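Local coordinates for protein tryptophan synthase alpha chain (Aquifex aeolicus, PDB 2EKC) that probably cleaves indoleglycerol phosphate to indole and glyceraldehyde 3-phosphate, as the alpha subunit of tryptophan synthase in the last step of tryptophan biosynthesis, at residues E49-P53 against I76-V81. Residues are numbered along the deposited sequence; the frame is centred on the assembly and turned at random.
Sequences EIGFP and IRFEDV
F52 and P53, which follow I50 and G51 in the chain, pack with I50 against the first turn of helix 78-91 in a buried, apolar contact between a barrel strand and the outer helical layer. F52 has the largest share, followed by V81. With CG anti to the backbone N (chi1 174°), the F52 ring is brought over to the helix start, where CZ meets F78 CB at 3.5 Å. F78 CD1 lies over one ring face, near the rim; the two ring planes are inclined at 34°, an oblique pairing. V81, beta-branched, spreads its two methyls to different partners: CG2 lies 3.8 Å from F52 CD1 and also meets P53 CD, while CG1 reaches I50 CG2 at 3.9 Å. Were F52 an alanine, the ring would be gone, and F78 CB and V81 CG2 would probably be left facing a gap. In this TIM barrel the strand's side chains alternate: I50 faces the helix, whereas E49, the predicted proton acceptor, touches V20 and Y22 of strand 18-24. Rigid P53 sets its CG 3.8 Å from I76 CG2, and one water donates to both P53 O and I76 O, joining the two loops. On the exposed flank, R77, at the N-cap position, makes a side-on salt bridge to D80, NE to OD2 at 3.0 Å and NH2 to OD1, while OD2 also accepts from R77 N.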
ATOM      1  N   GLU A  49       1.877   2.046  -3.261  1.00 11.93           N
ATOM      2  CA  GLU A  49       2.319   0.802  -2.643  1.00 12.58           C
ATOM      3  C   GLU A  49       3.234   0.176  -3.693  1.00 12.98           C
ATOM      4  O   GLU A  49       2.801  -0.117  -4.814  1.00 13.84           O
ATOM      5  CB  GLU A  49       1.163  -0.154  -2.350  1.00 14.26           C
ATOM      6  CG  GLU A  49       0.107   0.371  -1.402  1.00 19.20           C
ATOM      7  CD  GLU A  49      -0.807  -0.739  -0.907  1.00 22.03           C
ATOM      8  OE1 GLU A  49      -1.074  -1.677  -1.687  1.00 21.18           O
ATOM      9  OE2 GLU A  49      -1.261  -0.670   0.255  1.00 22.66           O
ATOM     10  N   ILE A  50       4.494  -0.019  -3.327  1.00 11.76           N
ATOM     11  CA  ILE A  50       5.493  -0.581  -4.228  1.00 10.37           C
ATOM     12  C   ILE A  50       5.705  -2.062  -3.947  1.00 11.56           C
ATOM     13  O   ILE A  50       6.178  -2.429  -2.872  1.00 10.40           O
ATOM     14  CB  ILE A  50       6.837   0.173  -4.061  1.00 12.28           C
ATOM     15  CG1 ILE A  50       6.613   1.676  -4.278  1.00 13.53           C
ATOM     16  CG2 ILE A  50       7.870  -0.374  -5.036  1.00 12.08           C
ATOM     17  CD1 ILE A  50       7.878   2.548  -4.108  1.00 12.88           C
ATOM     18  N   GLY A  51       5.354  -2.909  -4.915  1.00 11.87           N
ATOM     19  CA  GLY A  51       5.496  -4.346  -4.733  1.00 11.87           C
ATOM     20  C   GLY A  51       6.907  -4.890  -4.898  1.00 12.01           C
ATOM     21  O   GLY A  51       7.549  -4.664  -5.920  1.00 11.31           O
ATOM     22  N   PHE A  52       7.373  -5.613  -3.882  1.00 11.12           N
ATOM     23  CA  PHE A  52       8.709  -6.226  -3.847  1.00 11.48           C
ATOM     24  C   PHE A  52       8.492  -7.714  -4.159  1.00 12.85           C
ATOM     25  O   PHE A  52       8.029  -8.469  -3.306  1.00 12.28           O
ATOM     26  CB  PHE A  52       9.299  -6.013  -2.438  1.00  9.80           C
ATOM     27  CG  PHE A  52      10.618  -6.711  -2.182  1.00  9.75           C
ATOM     28  CD1 PHE A  52      11.394  -7.214  -3.220  1.00 11.96           C
ATOM     29  CD2 PHE A  52      11.099  -6.823  -0.875  1.00 13.93           C
ATOM     30  CE1 PHE A  52      12.633  -7.818  -2.966  1.00 12.11           C
ATOM     31  CE2 PHE A  52      12.333  -7.424  -0.604  1.00 13.02           C
ATOM     32  CZ  PHE A  52      13.102  -7.923  -1.652  1.00 15.92           C
ATOM     33  N   PRO A  53       8.814  -8.149  -5.391  1.00 12.86           N
ATOM     34  CA  PRO A  53       8.640  -9.548  -5.813  1.00 14.65           C
ATOM     35  C   PRO A  53       9.148 -10.577  -4.804  1.00 15.16           C
ATOM     36  O   PRO A  53      10.286 -10.490  -4.344  1.00 16.16           O
ATOM     37  CB  PRO A  53       9.403  -9.608  -7.132  1.00 14.27           C
ATOM     38  CG  PRO A  53       9.258  -8.209  -7.665  1.00 14.85           C
ATOM     39  CD  PRO A  53       9.515  -7.380  -6.434  1.00 12.27           C
ATOM     40  N   ILE A  76      14.239  -9.297 -10.950  1.00 12.32           N
ATOM     41  CA  ILE A  76      14.060  -8.143 -10.082  1.00 12.63           C
ATOM     42  C   ILE A  76      14.547  -8.439  -8.666  1.00 13.07           C
ATOM     43  O   ILE A  76      14.144  -9.430  -8.053  1.00 11.27           O
ATOM     44  CB  ILE A  76      12.584  -7.715 -10.036  1.00 13.61           C
ATOM     45  CG1 ILE A  76      12.125  -7.304 -11.440  1.00 16.16           C
ATOM     46  CG2 ILE A  76      12.402  -6.571  -9.043  1.00 13.50           C
ATOM     47  CD1 ILE A  76      12.892  -6.123 -12.032  1.00 14.90           C
ATOM     48  N   ARG A  77      15.414  -7.564  -8.163  1.00 13.48           N
ATOM     49  CA  ARG A  77      16.004  -7.690  -6.831  1.00 12.99           C
ATOM     50  C   ARG A  77      15.537  -6.548  -5.945  1.00 12.70           C
ATOM     51  O   ARG A  77      14.940  -5.587  -6.421  1.00 11.96           O
ATOM     52  CB  ARG A  77      17.527  -7.590  -6.912  1.00 11.31           C
ATOM     53  CG  ARG A  77      18.206  -8.466  -7.947  1.00 15.54           C
ATOM     54  CD  ARG A  77      19.605  -7.918  -8.219  1.00 16.74           C
ATOM     55  NE  ARG A  77      19.540  -6.588  -8.824  1.00 17.20           N
ATOM     56  CZ  ARG A  77      20.566  -5.743  -8.909  1.00 20.25           C
ATOM     57  NH1 ARG A  77      21.753  -6.076  -8.421  1.00 19.12           N
ATOM     58  NH2 ARG A  77      20.406  -4.562  -9.495  1.00 22.15           N
ATOM     59  N   PHE A  78      15.843  -6.648  -4.656  1.00 12.43           N
ATOM     60  CA  PHE A  78      15.496  -5.599  -3.709  1.00 12.32           C
ATOM     61  C   PHE A  78      16.169  -4.308  -4.185  1.00 12.90           C
ATOM     62  O   PHE A  78      15.598  -3.225  -4.084  1.00 13.86           O
ATOM     63  CB  PHE A  78      15.992  -5.979  -2.309  1.00 13.66           C
ATOM     64  CG  PHE A  78      15.697  -4.949  -1.250  1.00 16.73           C
ATOM     65  CD1 PHE A  78      14.423  -4.406  -1.120  1.00 15.48           C
ATOM     66  CD2 PHE A  78      16.690  -4.552  -0.358  1.00 16.06           C
ATOM     67  CE1 PHE A  78      14.139  -3.481  -0.115  1.00 17.98           C
ATOM     68  CE2 PHE A  78      16.419  -3.629   0.652  1.00 19.80           C
ATOM     69  CZ  PHE A  78      15.140  -3.093   0.773  1.00 18.76           C
ATOM     70  N   GLU A  79      17.384  -4.430  -4.720  1.00 11.62           N
ATOM     71  CA  GLU A  79      18.109  -3.263  -5.215  1.00 13.10           C
ATOM     72  C   GLU A  79      17.356  -2.561  -6.343  1.00 13.69           C
ATOM     73  O   GLU A  79      17.395  -1.332  -6.450  1.00 15.40           O
ATOM     74  CB  GLU A  79      19.502  -3.659  -5.716  1.00 13.97           C
ATOM     75  CG  GLU A  79      20.496  -4.008  -4.610  1.00 15.63           C
ATOM     76  CD  GLU A  79      20.359  -5.433  -4.111  1.00 18.22           C
ATOM     77  OE1 GLU A  79      19.472  -6.158  -4.603  1.00 21.05           O
ATOM     78  OE2 GLU A  79      21.150  -5.835  -3.232  1.00 17.26           O
ATOM     79  N   ASP A  80      16.684  -3.333  -7.192  1.00 12.26           N
ATOM     80  CA  ASP A  80      15.936  -2.749  -8.307  1.00 14.78           C
ATOM     81  C   ASP A  80      14.692  -2.050  -7.775  1.00 14.15           C
ATOM     82  O   ASP A  80      14.279  -1.009  -8.290  1.00 15.11           O
ATOM     83  CB  ASP A  80      15.532  -3.832  -9.313  1.00 12.80           C
ATOM     84  CG  ASP A  80      16.730  -4.568  -9.895  1.00 15.67           C
ATOM     85  OD1 ASP A  80      17.590  -3.916 -10.524  1.00 16.23           O
ATOM     86  OD2 ASP A  80      16.812  -5.801  -9.718  1.00 14.05           O
ATOM     87  N   VAL A  81      14.097  -2.630  -6.738  1.00 12.32           N
ATOM     88  CA  VAL A  81      12.912  -2.049  -6.130  1.00 12.52           C
ATOM     89  C   VAL A  81      13.220  -0.672  -5.564  1.00 13.41           C
ATOM     90  O   VAL A  81      12.457   0.272  -5.768  1.00 13.19           O
ATOM     91  CB  VAL A  81      12.367  -2.937  -4.987  1.00 12.99           C
ATOM     92  CG1 VAL A  81      11.242  -2.206  -4.255  1.00 12.85           C
ATOM     93  CG2 VAL A  81      11.848  -4.260  -5.559  1.00  9.68           C
TER
HETATM   94  O   HOH W   1      12.654  -9.230  -5.698  1.00 27.07           O